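Local coordinates for enterobactin synthetase component F-related protein (Vibrio cholerae serotype O1, PDB 4OXI), which probably activates glycine with ATP as an adenylation domain, forming glycyl-adenosine-5'-phosphate for a lipopolysaccharide modification pathway that confers antimicrobial peptide resistance, at residues L69-Q73 with K74-Y78. Residues are numbered along the deposited sequence; the frame is centred on the assembly and turned at random.
Sequences LWVKQ and KTYTY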
# COMPACT_ATOMS: atom_id res chain seq x y z
N LEU A 69 -16.13 12.03 -0.28
CA LEU A 69 -15.76 10.99 0.66
C LEU A 69 -16.98 10.45 1.40
O LEU A 69 -17.79 11.23 1.93
CB LEU A 69 -14.77 11.56 1.70
CG LEU A 69 -14.22 10.59 2.75
CD1 LEU A 69 -13.28 9.57 2.11
CD2 LEU A 69 -13.49 11.33 3.87
N TRP A 70 -17.11 9.13 1.44
CA TRP A 70 -18.07 8.51 2.35
C TRP A 70 -17.29 7.69 3.38
O TRP A 70 -16.44 6.88 2.99
CB TRP A 70 -19.05 7.61 1.60
CG TRP A 70 -20.07 6.92 2.50
CD1 TRP A 70 -21.34 7.36 2.78
CD2 TRP A 70 -19.90 5.69 3.22
NE1 TRP A 70 -21.97 6.48 3.63
CE2 TRP A 70 -21.11 5.45 3.92
CE3 TRP A 70 -18.85 4.77 3.35
CZ2 TRP A 70 -21.29 4.32 4.74
CZ3 TRP A 70 -19.02 3.66 4.15
CH2 TRP A 70 -20.24 3.44 4.85
N VAL A 71 -17.56 7.91 4.66
CA VAL A 71 -16.90 7.15 5.73
C VAL A 71 -17.78 7.08 6.99
O VAL A 71 -18.26 8.11 7.50
CB VAL A 71 -15.49 7.73 6.06
CG1 VAL A 71 -15.57 9.19 6.54
CG2 VAL A 71 -14.76 6.87 7.11
N LYS A 72 -18.00 5.87 7.49
CA LYS A 72 -18.84 5.68 8.70
C LYS A 72 -20.15 6.44 8.62
O LYS A 72 -20.42 7.30 9.45
CB LYS A 72 -18.08 6.13 9.96
CG LYS A 72 -16.82 5.31 10.27
CD LYS A 72 -16.11 5.89 11.50
CE LYS A 72 -14.82 5.16 11.76
NZ LYS A 72 -14.11 5.79 12.90
N GLN A 73 -20.94 6.14 7.59
CA GLN A 73 -22.29 6.67 7.46
C GLN A 73 -22.37 8.20 7.25
O GLN A 73 -23.46 8.78 7.32
CB GLN A 73 -23.14 6.23 8.65
CG GLN A 73 -24.62 6.17 8.35
CD GLN A 73 -25.38 5.34 9.36
OE1 GLN A 73 -26.06 4.38 9.00
NE2 GLN A 73 -25.27 5.72 10.64
N LYS A 74 -21.23 8.85 6.99
CA LYS A 74 -21.26 10.28 6.67
C LYS A 74 -20.63 10.61 5.33
O LYS A 74 -19.65 10.00 4.92
CB LYS A 74 -20.58 11.11 7.76
CG LYS A 74 -21.30 11.11 9.09
CD LYS A 74 -20.76 12.21 9.98
CE LYS A 74 -21.58 12.32 11.26
NZ LYS A 74 -21.71 11.00 11.93
N THR A 75 -21.20 11.59 4.65
CA THR A 75 -20.68 12.00 3.35
C THR A 75 -20.14 13.42 3.42
O THR A 75 -20.73 14.27 4.09
CB THR A 75 -21.79 11.90 2.31
OG1 THR A 75 -22.38 10.60 2.39
CG2 THR A 75 -21.25 12.13 0.91
N TYR A 76 -19.02 13.68 2.75
CA TYR A 76 -18.39 15.00 2.76
C TYR A 76 -18.15 15.43 1.33
O TYR A 76 -17.61 14.66 0.52
CB TYR A 76 -17.05 14.97 3.54
CG TYR A 76 -17.18 14.45 4.96
CD1 TYR A 76 -17.37 15.32 6.03
CD2 TYR A 76 -17.15 13.09 5.22
CE1 TYR A 76 -17.51 14.84 7.32
CE2 TYR A 76 -17.28 12.61 6.51
CZ TYR A 76 -17.46 13.48 7.56
OH TYR A 76 -17.59 13.00 8.84
N THR A 77 -18.57 16.65 1.01
CA THR A 77 -18.36 17.18 -0.35
C THR A 77 -16.90 17.59 -0.59
O THR A 77 -16.11 17.69 0.36
CB THR A 77 -19.22 18.42 -0.59
OG1 THR A 77 -18.82 19.42 0.33
CG2 THR A 77 -20.72 18.11 -0.39
N TYR A 78 -16.55 17.84 -1.84
CA TYR A 78 -15.22 18.34 -2.17
C TYR A 78 -14.92 19.63 -1.42
O TYR A 78 -13.80 19.85 -0.96
CB TYR A 78 -15.04 18.50 -3.70
CG TYR A 78 -14.59 17.19 -4.30
CD1 TYR A 78 -15.52 16.25 -4.75
CD2 TYR A 78 -13.25 16.87 -4.36
CE1 TYR A 78 -15.09 15.03 -5.26
CE2 TYR A 78 -12.82 15.67 -4.86
CZ TYR A 78 -13.74 14.75 -5.30
OH TYR A 78 -13.27 13.56 -5.78
O HOH W 1 -17.36 9.80 9.27
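Val71 and Tyr76 meet diagonally on one face of a two-residue beta hairpin, where CG1 of Val71 lies 3.8 Å from CE2 of Tyr76. The Tyr76 side chain leaves with CG anti to the carbonyl carbon (chi1 -55°), which carries the ring along the strand toward the turn, where it passes obliquely beside Val71. Leu69, the cross-strand partner of Tyr76, adds a looser apolar contact, CD2 to CD2 at 4.3 Å. A water at the edge of the ring, in its plane, bridges Tyr76 OH and Val71 O; it donates to Val71 O at 2.6 Å, tying the end of the ring to the turn. On the other face Trp70 and Thr75 form a non-hydrogen-bonded pair: OG1 of Thr75 sits 3.4 Å from CD1 of Trp70, at the indole edge. Trp70 has CG anti to the backbone N (chi1 180°), beside its own carbonyl carbon, which sends the indole forward alongside the turn; Gln73 N lies 3.3 Å above the indole plane, offset toward the rim. Lys72 and Gln73 both take left-handed backbone conformations, giving the type I' turn characteristic of two-residue hairpins, whose twist suits the strands. Reciprocal backbone bonds close it: Val71 N to Lys74 O is nearly straight, whereas Lys74 N approaches Val71 O from above the carbonyl plane. Lys72 projects to a salt bridge with Asp107. The hairpin forms one edge of a mixed four-stranded sheet: strand 67-71 pairs in parallel with strand 282-285, Trp70 meets the rings of Tyr284 and His301, and Leu69 and Tyr76 pack against helices 78-95 and 108-119.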